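Local coordinates for hypothetical protein (Neisseria meningitidis Z2491, PDB 2F46), which is a putative phosphatase of the nonclassical, eukaryotic-like kind and probably hydrolyses phosphate esters, at residues R114-W119 with R135-A140; H23-P28 with L41-I46; Q79-R84 with K88-T93; A33-I38 with E69-T74. All blocks are in the same frame, centred on the assembly; numbering follows the deposited sequence.

In the fold
The four contacts lie around one five-stranded mixed sheet. Contacts 1 and 4 are buried, their centres about 8 and 16 Å from the chain centre; contacts 2 and 3 are partly buried. Contact 1, a helix pair, touches contact 2, because Leu24 and Ile26 of strand 24-27 face helix 113-125 while Tyr25 faces the other way. Contact 2 shares the chain around helix 35-41 with contact 4, and the backbone of Lys44 pairs with Thr74 between them. Contact 3 meets contact 1 through Arg114 and Leu118. Contacts 1, 2 and 4 have no direct hydrogen bond across their segments. Contact 2 has a water bridge, and contact 3 has both a water bridge and a direct side-chain bond.

Contact 1 of 4, residues R114-W119 with R135-A140; sequences RCSLLW and RRAQAA
Trp119 reaches from helix 113-125 to the side of Arg136. Its ring carbon CH2 lies 3.7 Å from Arg136 CB. The same CH2 is 3.9 Å from Arg136 CD, so the far corner of the six-membered ring touches the aliphatic part of the arginine. The approach is oblique to the ring. The two side chains cross at about a right angle, and the ring and guanidinium planes are 48° apart. The indole reaches out because CG is anti to the backbone N (chi1 175°), which carries the ring across the gap between the helices. Carbonyl Ser116 O lies in plane at the edge of the same ring. The polar ends are held elsewhere. Trp119 NE1 bonds to Asp21, Trp119 makes a cation-pi contact with Arg123, and the guanidinium of Arg136 is paired with Glu132 of its own helix.

Ala137 makes the second touch. Its CB is 4.2 Å from Ser116 CB, a loose methyl-to-methylene contact where the helix backbones come nearest. The small side chains allow this approach. In one of its two conformers, Ser116 OG bonds to the carbonyl of Gly112 in the preceding turn.

Four residues separate Cys109 from Arg114, a spacing one short of the classical C-X5-R motif. The loop before this helix may correspond to the phosphate-binding loop of cysteine-based phosphatases. Helix 130-139 packs on the flank of helix 113-125. Beneath the pair, Leu20 of strand 18-21 and Leu24 and Ile26 of strand 24-27 meet Trp119 and Ser116.

Contact 2 of 4, residues H23-P28 with L41-I46; sequences HLYISP and LGIKTI. Unlike the reference sequence in segment 41-46: Ile46 (reference Val).
Tyr25 points its ring from strand 24-27 at Leu41 and Ile43, and these two residues make the tight part of the contact. Leu41 CD1 lies over one face of the ring, 4.1 Å above its plane and offset toward the rim. The second branch reaches further along, with Leu41 CD2 3.9 Å from Tyr25 CE2 and 3.6 Å from Tyr25 OH. Ile43 meets the other side of the ring, nearer its root, where its CD1 is 3.8 Å from Tyr25 CD1. That approach is oblique to the ring. Ile43 starts off across the line to the strand, but its bent chain (chi1 -59°, chi2 -55°) brings CD1 round to the ring. Ile43 and the ring also touch Leu106 of strand 105-108.

The phenol end is wetter. A water lies 2.8 Å from Tyr25 OH and donates to Leu41 O at 2.7 Å. Tyr25 and Leu41 are both partly exposed, while Ile43 is buried. Gly42 closes helix 35-41 with a Schellman motif, and its positive phi turns the chain so that Leu41 and Ile43 both reach the same ring.

The chemistry is that of an amphipathic tyrosine. Carbon packing holds the ring from two residues, and the hydroxyl reaches the end of the helix through water, without a direct bond between the segments.

Contact 3 of 4, residues Q79-R84 with K88-T93; sequences QPVTAR and KHDVET
Gln79 meets helix 88-99 because its CG is anti to the backbone N (chi1 -175°) and the chain stays extended beyond it. The amide is thereby carried from the loop to Asp90 and Thr93. Val81 has CG1 beside its backbone N, and this branch faces the carboxylate of Asp90.

The central bond is Gln79 NE2 to Asp90 O, at 3.0 Å. The N-H...O angle is 142°, so the bond is bent. The carbonyl lies close to the amide plane, only 9° out of it. A water takes a second bond from Gln79 NE2, also at 3.0 Å, and it donates to Asp90 OD1 at 2.6 Å. The amide nitrogen thus holds both the backbone and the side chain of Asp90, one directly and one through water. The other carboxylate oxygen, Asp90 OD2, accepts from the backbone N of Gln87, just before the helix, which steadies the carboxylate.

Methyl groups pack beside these bonds. Thr93 CG2 is 3.7 Å from Gln79 NE2, and the two side chains run past each other in opposite directions. Val81 CG1 lies 3.8 Å from Asp90 OD1, again with the chains passing in opposite senses.

The loop follows edge strand 75-78 and is tied by backbone bonds to Cys48, at the end of strand 45-48, and to Asn49 just beyond it. Helix 113-125 lies alongside. Its Leu118 packs on both Gln79 and Asp90, while Phe94 and Leu97 of helix 88-99 continue the cover on Gln79.

Contact 4 of 4, residues A33-I38 with E69-T74; sequences ADAEQI and EQAGVT
Ala71 CB is the methyl group that fits against helix 35-41. It lies 3.9 Å from Ala35 O. Its other neighbours are Ala35 CB at 4.3 Å and Ile38 CG2 at 4.4 Å. The tightest carbon contact is next door, where Ile38 CG2 meets Val73 CG2 at 3.8 Å. These two side chains slant across each other, branch against branch. In Ile38 the chi1 of -77° sets CG2 anti to the backbone N, on the side facing Val73. No hydrogen bond joins the two segments, and the small alanines let the backbones come within 5.7 Å, CA to CA.

One shell out, Gly72 turns the chain between Ala71 and Val73 with a positive phi of 92°. Its carbonyl accepts from Lys44 NZ. The backbone of Thr74 pairs with Lys44, and Thr74 OG1 also bonds to Lys44 O. Together these bonds hold the loop as it leads into the sheet. On the helix side, Asp34 OD2 takes the N-H of Thr31.

The contact packs helix 35-41 on the loop between helix 61-68 and edge strand 75-78. Leu68 of helix 61-68 touches both Ala35 and Ile38. Ile38 also touches Leu30 and Ile43.

Contact 1 of 4, residues R114-W119 with R135-A140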
loop_
_atom_site.group_PDB
_atom_site.type_symbol
_atom_site.label_atom_id
_atom_site.label_comp_id
_atom_site.label_asym_id
_atom_site.label_seq_id
_atom_site.Cartn_x
_atom_site.Cartn_y
_atom_site.Cartn_z
ATOM N N ARG A 114 0.303 6.433 1.446
ATOM C CA ARG A 114 0.540 5.805 2.763
ATOM C C ARG A 114 1.225 4.463 2.647
ATOM O O ARG A 114 2.140 4.172 3.457
ATOM C CB ARG A 114 -0.758 5.688 3.545
ATOM C CG ARG A 114 -1.241 7.027 4.065
ATOM C CD ARG A 114 -2.718 6.969 4.526
ATOM N NE ARG A 114 -3.598 7.395 3.448
ATOM C CZ ARG A 114 -4.847 7.793 3.646
ATOM N NH1 ARG A 114 -5.386 7.760 4.845
ATOM N NH2 ARG A 114 -5.545 8.259 2.620
ATOM N N CYS A 115 0.833 3.657 1.656
ATOM C CA CYS A 115 1.466 2.367 1.391
ATOM C C CYS A 115 2.964 2.573 1.117
ATOM O O CYS A 115 3.853 1.919 1.690
ATOM C CB CYS A 115 0.775 1.653 0.229
ATOM S SG CYS A 115 -1.066 1.739 0.277
ATOM N N SER A 116 3.222 3.554 0.249
ATOM C CA SER A 116 4.583 3.822 -0.170
ATOM C C SER A 116 5.425 4.316 1.000
ATOM O O SER A 116 6.619 4.017 1.108
ATOM C CB SER A 116 4.589 4.799 -1.340
ATOM O OG SER A 116 3.866 4.302 -2.447
ATOM N N LEU A 117 4.822 5.074 1.904
ATOM C CA LEU A 117 5.540 5.506 3.104
ATOM C C LEU A 117 5.798 4.360 4.080
ATOM O O LEU A 117 6.888 4.268 4.683
ATOM C CB LEU A 117 4.776 6.588 3.819
ATOM C CG LEU A 117 4.826 7.963 3.205
ATOM C CD1 LEU A 117 3.866 8.873 3.888
ATOM C CD2 LEU A 117 6.200 8.560 3.316
ATOM N N LEU A 118 4.827 3.498 4.302
ATOM C CA LEU A 118 5.046 2.369 5.190
ATOM C C LEU A 118 6.202 1.507 4.668
ATOM O O LEU A 118 7.073 1.076 5.451
ATOM C CB LEU A 118 3.759 1.555 5.347
ATOM C CG LEU A 118 2.665 2.295 6.130
ATOM C CD1 LEU A 118 1.342 1.593 5.917
ATOM C CD2 LEU A 118 2.986 2.378 7.627
ATOM N N TRP A 119 6.208 1.252 3.360
ATOM C CA TRP A 119 7.294 0.537 2.671
ATOM C C TRP A 119 8.579 1.317 2.829
ATOM O O TRP A 119 9.614 0.795 3.280
ATOM C CB TRP A 119 6.948 0.359 1.197
ATOM C CG TRP A 119 7.992 -0.233 0.369
ATOM C CD1 TRP A 119 8.204 -1.559 0.157
ATOM C CD2 TRP A 119 8.938 0.465 -0.415
ATOM N NE1 TRP A 119 9.294 -1.724 -0.678
ATOM C CE2 TRP A 119 9.756 -0.491 -1.046
ATOM C CE3 TRP A 119 9.199 1.828 -0.619
ATOM C CZ2 TRP A 119 10.789 -0.143 -1.892
ATOM C CZ3 TRP A 119 10.224 2.175 -1.480
ATOM C CH2 TRP A 119 11.027 1.197 -2.071
ATOM N N ARG A 135 12.833 7.481 -5.660
ATOM C CA ARG A 135 12.834 7.066 -7.050
ATOM C C ARG A 135 11.960 5.822 -7.236
ATOM O O ARG A 135 11.170 5.762 -8.131
ATOM C CB ARG A 135 14.259 6.792 -7.528
ATOM C CG ARG A 135 14.314 6.243 -8.957
ATOM C CD ARG A 135 15.698 5.671 -9.338
ATOM N NE ARG A 135 15.914 4.288 -8.858
ATOM C CZ ARG A 135 15.319 3.196 -9.353
ATOM N NH1 ARG A 135 14.454 3.278 -10.358
ATOM N NH2 ARG A 135 15.607 1.999 -8.849
ATOM N N ARG A 136 12.091 4.855 -6.335
ATOM C CA ARG A 136 11.296 3.608 -6.440
ATOM C C ARG A 136 9.790 3.846 -6.267
ATOM O O ARG A 136 8.985 3.327 -7.010
ATOM C CB ARG A 136 11.821 2.566 -5.468
ATOM C CG ARG A 136 13.101 1.921 -6.011
ATOM C CD ARG A 136 13.586 0.986 -5.046
ATOM N NE ARG A 136 14.772 0.252 -5.512
ATOM C CZ ARG A 136 14.741 -0.907 -6.164
ATOM N NH1 ARG A 136 13.594 -1.473 -6.515
ATOM N NH2 ARG A 136 15.894 -1.453 -6.518
ATOM N N ALA A 137 9.420 4.709 -5.309
ATOM C CA ALA A 137 8.000 5.003 -5.147
ATOM C C ALA A 137 7.452 5.733 -6.357
ATOM O O ALA A 137 6.337 5.562 -6.786
ATOM C CB ALA A 137 7.770 5.817 -3.856
ATOM N N GLN A 138 8.279 6.614 -6.918
ATOM C CA GLN A 138 7.859 7.361 -8.106
ATOM C C GLN A 138 7.628 6.443 -9.307
ATOM O O GLN A 138 6.721 6.650 -10.081
ATOM C CB GLN A 138 8.866 8.491 -8.442
ATOM C CG GLN A 138 8.451 9.427 -9.560
ATOM C CD GLN A 138 7.167 10.135 -9.253
ATOM O OE1 GLN A 138 6.090 9.739 -9.701
ATOM N NE2 GLN A 138 7.272 11.185 -8.442
ATOM N N ALA A 139 8.443 5.379 -9.349
ATOM C CA ALA A 139 8.289 4.330 -10.363
ATOM C C ALA A 139 6.988 3.547 -10.179
ATOM O O ALA A 139 6.476 2.939 -11.137
ATOM C CB ALA A 139 9.518 3.418 -10.388
ATOM N N ALA A 140 6.395 3.628 -8.971
ATOM C CA ALA A 140 5.057 3.118 -8.756
ATOM C C ALA A 140 3.960 4.178 -8.710
ATOM O O ALA A 140 2.814 3.887 -8.274
ATOM C CB ALA A 140 5.019 2.319 -7.510
#

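Contact 2 of 4, residues H23-P28 with L41-I46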
loop_
_atom_site.group_PDB
_atom_site.type_symbol
_atom_site.label_atom_id
_atom_site.label_comp_id
_atom_site.label_asym_id
_atom_site.label_seq_id
_atom_site.Cartn_x
_atom_site.Cartn_y
_atom_site.Cartn_z
ATOM N N HIS A 23 7.162 -8.408 -4.333
ATOM C CA HIS A 23 5.874 -9.049 -4.079
ATOM C C HIS A 23 4.766 -8.054 -3.762
ATOM O O HIS A 23 3.725 -8.443 -3.247
ATOM C CB HIS A 23 6.013 -10.010 -2.910
ATOM C CG HIS A 23 6.971 -11.129 -3.176
ATOM N ND1 HIS A 23 6.855 -11.936 -4.287
ATOM C CD2 HIS A 23 8.046 -11.578 -2.489
ATOM C CE1 HIS A 23 7.826 -12.829 -4.279
ATOM N NE2 HIS A 23 8.558 -12.638 -3.197
ATOM N N LEU A 24 4.973 -6.791 -4.111
ATOM C CA LEU A 24 4.108 -5.704 -3.642
ATOM C C LEU A 24 3.711 -4.718 -4.755
ATOM O O LEU A 24 4.585 -4.063 -5.342
ATOM C CB LEU A 24 4.823 -4.948 -2.552
ATOM C CG LEU A 24 4.045 -3.765 -1.942
ATOM C CD1 LEU A 24 2.748 -4.245 -1.275
ATOM C CD2 LEU A 24 4.874 -2.973 -0.946
ATOM N N TYR A 25 2.434 -4.646 -5.047
ATOM C CA TYR A 25 1.815 -3.590 -5.881
ATOM C C TYR A 25 1.160 -2.568 -4.961
ATOM O O TYR A 25 0.720 -2.905 -3.837
ATOM C CB TYR A 25 0.726 -4.168 -6.736
ATOM C CG TYR A 25 1.179 -5.123 -7.818
ATOM C CD1 TYR A 25 1.470 -6.432 -7.531
ATOM C CD2 TYR A 25 1.344 -4.683 -9.122
ATOM C CE1 TYR A 25 1.897 -7.310 -8.524
ATOM C CE2 TYR A 25 1.768 -5.556 -10.128
ATOM C CZ TYR A 25 2.040 -6.859 -9.808
ATOM O OH TYR A 25 2.449 -7.757 -10.776
ATOM N N ILE A 26 1.129 -1.315 -5.408
ATOM C CA ILE A 26 0.355 -0.278 -4.708
ATOM C C ILE A 26 -0.666 0.338 -5.684
ATOM O O ILE A 26 -0.598 0.153 -6.904
ATOM C CB ILE A 26 1.236 0.793 -4.109
ATOM C CG1 ILE A 26 2.001 1.592 -5.182
ATOM C CG2 ILE A 26 2.134 0.191 -3.055
ATOM C CD1 ILE A 26 2.758 2.741 -4.666
ATOM N N SER A 27 -1.648 1.012 -5.140
ATOM C CA SER A 27 -2.690 1.639 -5.949
ATOM C C SER A 27 -3.380 2.742 -5.173
ATOM O O SER A 27 -3.410 2.716 -3.916
ATOM C CB SER A 27 -3.728 0.594 -6.315
ATOM O OG SER A 27 -4.881 1.099 -6.956
ATOM N N PRO A 28 -4.010 3.693 -5.883
ATOM C CA PRO A 28 -5.006 4.545 -5.323
ATOM C C PRO A 28 -6.273 3.782 -4.991
ATOM O O PRO A 28 -6.375 2.541 -5.186
ATOM C CB PRO A 28 -5.279 5.573 -6.433
ATOM C CG PRO A 28 -4.785 4.982 -7.625
ATOM C CD PRO A 28 -3.789 3.962 -7.309
ATOM N N LEU A 41 -3.659 -9.934 -12.472
ATOM C CA LEU A 41 -2.388 -9.885 -11.815
ATOM C C LEU A 41 -2.212 -11.015 -10.796
ATOM O O LEU A 41 -1.107 -11.211 -10.330
ATOM C CB LEU A 41 -2.253 -8.560 -11.063
ATOM C CG LEU A 41 -2.038 -7.314 -11.900
ATOM C CD1 LEU A 41 -2.200 -6.055 -11.021
ATOM C CD2 LEU A 41 -0.682 -7.353 -12.552
ATOM N N GLY A 42 -3.298 -11.706 -10.468
ATOM C CA GLY A 42 -3.241 -12.829 -9.548
ATOM C C GLY A 42 -2.932 -12.409 -8.111
ATOM O O GLY A 42 -2.305 -13.134 -7.348
ATOM N N ILE A 43 -3.405 -11.213 -7.757
ATOM C CA ILE A 43 -3.265 -10.709 -6.393
ATOM C C ILE A 43 -3.850 -11.713 -5.402
ATOM O O ILE A 43 -4.963 -12.146 -5.582
ATOM C CB ILE A 43 -3.956 -9.322 -6.235
ATOM C CG1 ILE A 43 -3.379 -8.264 -7.188
ATOM C CG2 ILE A 43 -3.883 -8.852 -4.766
ATOM C CD1 ILE A 43 -1.961 -8.057 -7.136
ATOM N N LYS A 44 -3.093 -12.045 -4.378
ATOM C CA LYS A 44 -3.591 -12.964 -3.354
ATOM C C LYS A 44 -3.880 -12.289 -2.021
ATOM O O LYS A 44 -4.602 -12.859 -1.214
ATOM C CB LYS A 44 -2.592 -14.092 -3.174
ATOM C CG LYS A 44 -2.522 -15.041 -4.384
ATOM C CD LYS A 44 -3.847 -15.745 -4.584
ATOM C CE LYS A 44 -3.836 -16.797 -5.642
ATOM N NZ LYS A 44 -5.282 -17.195 -5.821
ATOM N N THR A 45 -3.301 -11.127 -1.769
ATOM C CA THR A 45 -3.498 -10.419 -0.498
ATOM C C THR A 45 -3.712 -8.939 -0.758
ATOM O O THR A 45 -3.007 -8.333 -1.561
ATOM C CB THR A 45 -2.272 -10.553 0.403
ATOM O OG1 THR A 45 -1.947 -11.942 0.529
ATOM C CG2 THR A 45 -2.490 -9.926 1.778
ATOM N N ILE A 46 -4.722 -8.372 -0.088
ATOM C CA ILE A 46 -5.072 -6.955 -0.142
ATOM C C ILE A 46 -4.830 -6.358 1.228
ATOM O O ILE A 46 -5.338 -6.882 2.228
ATOM C CB ILE A 46 -6.565 -6.744 -0.502
ATOM C CG1 ILE A 46 -6.794 -7.041 -1.990
ATOM C CG2 ILE A 46 -7.078 -5.342 -0.113
ATOM C CD1 ILE A 46 -6.365 -5.948 -2.934
HETATM O O HOH W 1 1.322 -10.317 -10.990
#

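Contact 3 of 4, residues Q79-R84 with K88-T93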
loop_
_atom_site.group_PDB
_atom_site.type_symbol
_atom_site.label_atom_id
_atom_site.label_comp_id
_atom_site.label_asym_id
_atom_site.label_seq_id
_atom_site.Cartn_x
_atom_site.Cartn_y
_atom_site.Cartn_z
ATOM N N GLN A 79 -5.514 -1.948 7.624
ATOM C CA GLN A 79 -4.463 -1.381 8.438
ATOM C C GLN A 79 -4.515 0.118 8.226
ATOM O O GLN A 79 -3.626 0.734 7.622
ATOM C CB GLN A 79 -3.091 -1.975 8.087
ATOM C CG GLN A 79 -2.013 -1.431 9.053
ATOM C CD GLN A 79 -0.589 -1.371 8.542
ATOM O OE1 GLN A 79 -0.278 -1.779 7.397
ATOM N NE2 GLN A 79 0.295 -0.834 9.387
ATOM N N PRO A 80 -5.567 0.763 8.724
ATOM C CA PRO A 80 -5.738 2.168 8.457
ATOM C C PRO A 80 -4.668 3.037 9.164
ATOM O O PRO A 80 -4.315 2.800 10.325
ATOM C CB PRO A 80 -7.142 2.446 8.997
ATOM C CG PRO A 80 -7.268 1.492 10.076
ATOM C CD PRO A 80 -6.620 0.252 9.621
ATOM N N VAL A 81 -4.144 4.008 8.418
ATOM C CA VAL A 81 -3.273 5.045 8.953
ATOM C C VAL A 81 -3.591 6.374 8.290
ATOM O O VAL A 81 -4.281 6.443 7.262
ATOM C CB VAL A 81 -1.786 4.713 8.735
ATOM C CG1 VAL A 81 -1.431 3.321 9.307
ATOM C CG2 VAL A 81 -1.426 4.774 7.246
ATOM N N THR A 82 -3.060 7.457 8.839
ATOM C CA THR A 82 -2.914 8.701 8.108
ATOM C C THR A 82 -1.425 8.994 7.913
ATOM O O THR A 82 -0.581 8.576 8.726
ATOM C CB THR A 82 -3.613 9.889 8.791
ATOM O OG1 THR A 82 -2.926 10.158 9.998
ATOM C CG2 THR A 82 -5.078 9.563 9.070
ATOM N N ALA A 83 -1.074 9.622 6.792
ATOM C CA ALA A 83 0.341 9.859 6.508
ATOM C C ALA A 83 1.014 10.590 7.653
ATOM O O ALA A 83 2.146 10.267 8.064
ATOM C CB ALA A 83 0.512 10.587 5.199
ATOM N N ARG A 84 0.297 11.564 8.191
ATOM C CA ARG A 84 0.745 12.363 9.326
ATOM C C ARG A 84 1.087 11.500 10.548
ATOM O O ARG A 84 2.118 11.749 11.201
ATOM C CB ARG A 84 -0.358 13.375 9.695
ATOM C CG ARG A 84 -0.225 13.972 11.112
ATOM C CD ARG A 84 -1.241 15.091 11.411
ATOM N NE ARG A 84 -0.748 15.993 12.466
ATOM C CZ ARG A 84 0.217 16.891 12.286
ATOM N NH1 ARG A 84 0.804 17.010 11.104
ATOM N NH2 ARG A 84 0.605 17.664 13.297
ATOM N N LYS A 88 6.378 4.042 14.095
ATOM C CA LYS A 88 7.141 2.806 14.006
ATOM C C LYS A 88 6.271 1.551 14.064
ATOM O O LYS A 88 6.530 0.641 13.245
ATOM C CB LYS A 88 8.197 2.758 15.115
ATOM N N HIS A 89 5.289 1.525 14.966
ATOM C CA HIS A 89 4.369 0.370 15.106
ATOM C C HIS A 89 3.680 0.075 13.759
ATOM O O HIS A 89 3.591 -1.076 13.344
ATOM C CB HIS A 89 3.387 0.480 16.312
ATOM C CG HIS A 89 2.218 1.410 16.167
ATOM N ND1 HIS A 89 2.255 2.701 16.640
ATOM C CD2 HIS A 89 0.934 1.195 15.800
ATOM C CE1 HIS A 89 1.081 3.273 16.468
ATOM N NE2 HIS A 89 0.254 2.380 15.963
ATOM N N ASP A 90 3.276 1.125 13.062
ATOM C CA ASP A 90 2.634 0.958 11.733
ATOM C C ASP A 90 3.576 0.369 10.692
ATOM O O ASP A 90 3.206 -0.528 9.914
ATOM C CB ASP A 90 2.078 2.306 11.272
ATOM C CG ASP A 90 1.145 2.927 12.282
ATOM O OD1 ASP A 90 0.130 2.301 12.655
ATOM O OD2 ASP A 90 1.441 4.056 12.698
ATOM N N VAL A 91 4.794 0.879 10.636
ATOM C CA VAL A 91 5.763 0.426 9.681
ATOM C C VAL A 91 6.064 -1.075 9.847
ATOM O O VAL A 91 6.096 -1.850 8.890
ATOM C CB VAL A 91 7.088 1.244 9.830
ATOM C CG1 VAL A 91 8.179 0.696 8.954
ATOM C CG2 VAL A 91 6.771 2.743 9.477
ATOM N N GLU A 92 6.325 -1.492 11.075
ATOM C CA GLU A 92 6.633 -2.912 11.275
ATOM C C GLU A 92 5.372 -3.792 11.130
ATOM O O GLU A 92 5.489 -4.911 10.661
ATOM C CB GLU A 92 7.369 -3.120 12.593
ATOM C CG GLU A 92 8.707 -2.439 12.626
ATOM C CD GLU A 92 9.636 -2.937 11.564
ATOM O OE1 GLU A 92 9.888 -4.140 11.535
ATOM O OE2 GLU A 92 10.108 -2.155 10.743
ATOM N N THR A 93 4.183 -3.297 11.466
ATOM C CA THR A 93 2.965 -4.066 11.163
ATOM C C THR A 93 2.798 -4.304 9.644
ATOM O O THR A 93 2.506 -5.414 9.213
ATOM C CB THR A 93 1.733 -3.413 11.729
ATOM O OG1 THR A 93 1.729 -3.538 13.172
ATOM C CG2 THR A 93 0.452 -4.030 11.195
HETATM O O HOH W 2 -0.919 -0.018 11.991
#

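Contact 4 of 4, residues A33-I38 with E69-T74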
loop_
_atom_site.group_PDB
_atom_site.type_symbol
_atom_site.label_atom_id
_atom_site.label_comp_id
_atom_site.label_asym_id
_atom_site.label_seq_id
_atom_site.Cartn_x
_atom_site.Cartn_y
_atom_site.Cartn_z
ATOM N N ALA A 33 -14.754 -1.869 -10.189
ATOM C CA ALA A 33 -14.230 -1.983 -11.521
ATOM C C ALA A 33 -12.810 -2.512 -11.582
ATOM O O ALA A 33 -12.377 -2.925 -12.639
ATOM C CB ALA A 33 -14.309 -0.643 -12.225
ATOM N N ASP A 34 -12.081 -2.496 -10.451
ATOM C CA ASP A 34 -10.707 -3.001 -10.428
ATOM C C ASP A 34 -10.573 -4.512 -10.337
ATOM O O ASP A 34 -9.459 -5.025 -10.471
ATOM C CB ASP A 34 -9.926 -2.369 -9.257
ATOM C CG ASP A 34 -9.642 -0.924 -9.492
ATOM O OD1 ASP A 34 -9.090 -0.569 -10.562
ATOM O OD2 ASP A 34 -9.967 -0.110 -8.612
ATOM N N ALA A 35 -11.683 -5.219 -10.128
ATOM C CA ALA A 35 -11.658 -6.673 -9.983
ATOM C C ALA A 35 -10.975 -7.388 -11.143
ATOM O O ALA A 35 -10.167 -8.293 -10.927
ATOM C CB ALA A 35 -13.043 -7.207 -9.799
ATOM N N GLU A 36 -11.301 -7.002 -12.380
ATOM C CA GLU A 36 -10.699 -7.656 -13.547
ATOM C C GLU A 36 -9.189 -7.598 -13.532
ATOM O O GLU A 36 -8.525 -8.606 -13.730
ATOM C CB GLU A 36 -11.192 -7.037 -14.860
ATOM C CG GLU A 36 -12.273 -7.843 -15.563
ATOM N N GLN A 37 -8.628 -6.409 -13.323
ATOM C CA GLN A 37 -7.198 -6.280 -13.379
ATOM C C GLN A 37 -6.538 -7.008 -12.204
ATOM O O GLN A 37 -5.454 -7.569 -12.338
ATOM C CB GLN A 37 -6.772 -4.811 -13.414
ATOM C CG GLN A 37 -5.260 -4.655 -13.508
ATOM C CD GLN A 37 -4.761 -3.216 -13.444
ATOM O OE1 GLN A 37 -5.519 -2.281 -13.122
ATOM N NE2 GLN A 37 -3.486 -3.045 -13.734
ATOM N N ILE A 38 -7.197 -6.945 -11.047
ATOM C CA ILE A 38 -6.682 -7.605 -9.854
ATOM C C ILE A 38 -6.588 -9.113 -10.080
ATOM O O ILE A 38 -5.577 -9.720 -9.726
ATOM C CB ILE A 38 -7.537 -7.211 -8.641
ATOM C CG1 ILE A 38 -7.115 -5.799 -8.223
ATOM C CG2 ILE A 38 -7.347 -8.139 -7.462
ATOM C CD1 ILE A 38 -7.999 -5.117 -7.189
ATOM N N GLU A 69 -13.081 -10.826 -3.148
ATOM C CA GLU A 69 -13.046 -12.255 -2.846
ATOM C C GLU A 69 -13.461 -13.070 -4.079
ATOM O O GLU A 69 -13.114 -14.234 -4.202
ATOM C CB GLU A 69 -13.989 -12.595 -1.696
ATOM C CG GLU A 69 -13.428 -12.264 -0.333
ATOM C CD GLU A 69 -14.459 -12.400 0.766
ATOM O OE1 GLU A 69 -15.670 -12.301 0.466
ATOM O OE2 GLU A 69 -14.055 -12.604 1.928
ATOM N N GLN A 70 -14.206 -12.440 -4.977
ATOM C CA GLN A 70 -14.597 -13.060 -6.228
ATOM C C GLN A 70 -13.522 -12.914 -7.293
ATOM O O GLN A 70 -13.702 -13.385 -8.423
ATOM C CB GLN A 70 -15.906 -12.435 -6.708
ATOM C CG GLN A 70 -17.062 -12.594 -5.717
ATOM C CD GLN A 70 -17.232 -14.037 -5.235
ATOM O OE1 GLN A 70 -17.159 -14.988 -6.033
ATOM N NE2 GLN A 70 -17.447 -14.207 -3.927
ATOM N N ALA A 71 -12.406 -12.278 -6.929
ATOM C CA ALA A 71 -11.305 -11.974 -7.856
ATOM C C ALA A 71 -10.021 -12.735 -7.515
ATOM O O ALA A 71 -8.938 -12.387 -8.009
ATOM C CB ALA A 71 -11.033 -10.466 -7.852
ATOM N N GLY A 72 -10.137 -13.756 -6.658
ATOM C CA GLY A 72 -9.060 -14.664 -6.363
ATOM C C GLY A 72 -8.211 -14.265 -5.170
ATOM O O GLY A 72 -7.252 -14.935 -4.834
ATOM N N VAL A 73 -8.569 -13.153 -4.528
ATOM C CA VAL A 73 -7.810 -12.643 -3.399
ATOM C C VAL A 73 -8.239 -13.429 -2.170
ATOM O O VAL A 73 -9.445 -13.559 -1.949
ATOM C CB VAL A 73 -8.099 -11.149 -3.191
ATOM C CG1 VAL A 73 -7.287 -10.624 -2.027
ATOM C CG2 VAL A 73 -7.800 -10.335 -4.413
ATOM N N THR A 74 -7.283 -13.920 -1.394
ATOM C CA THR A 74 -7.558 -14.813 -0.263
ATOM C C THR A 74 -7.251 -14.204 1.094
ATOM O O THR A 74 -7.802 -14.645 2.096
ATOM C CB THR A 74 -6.799 -16.140 -0.364
ATOM O OG1 THR A 74 -5.371 -15.910 -0.437
ATOM C CG2 THR A 74 -7.266 -16.908 -1.570
#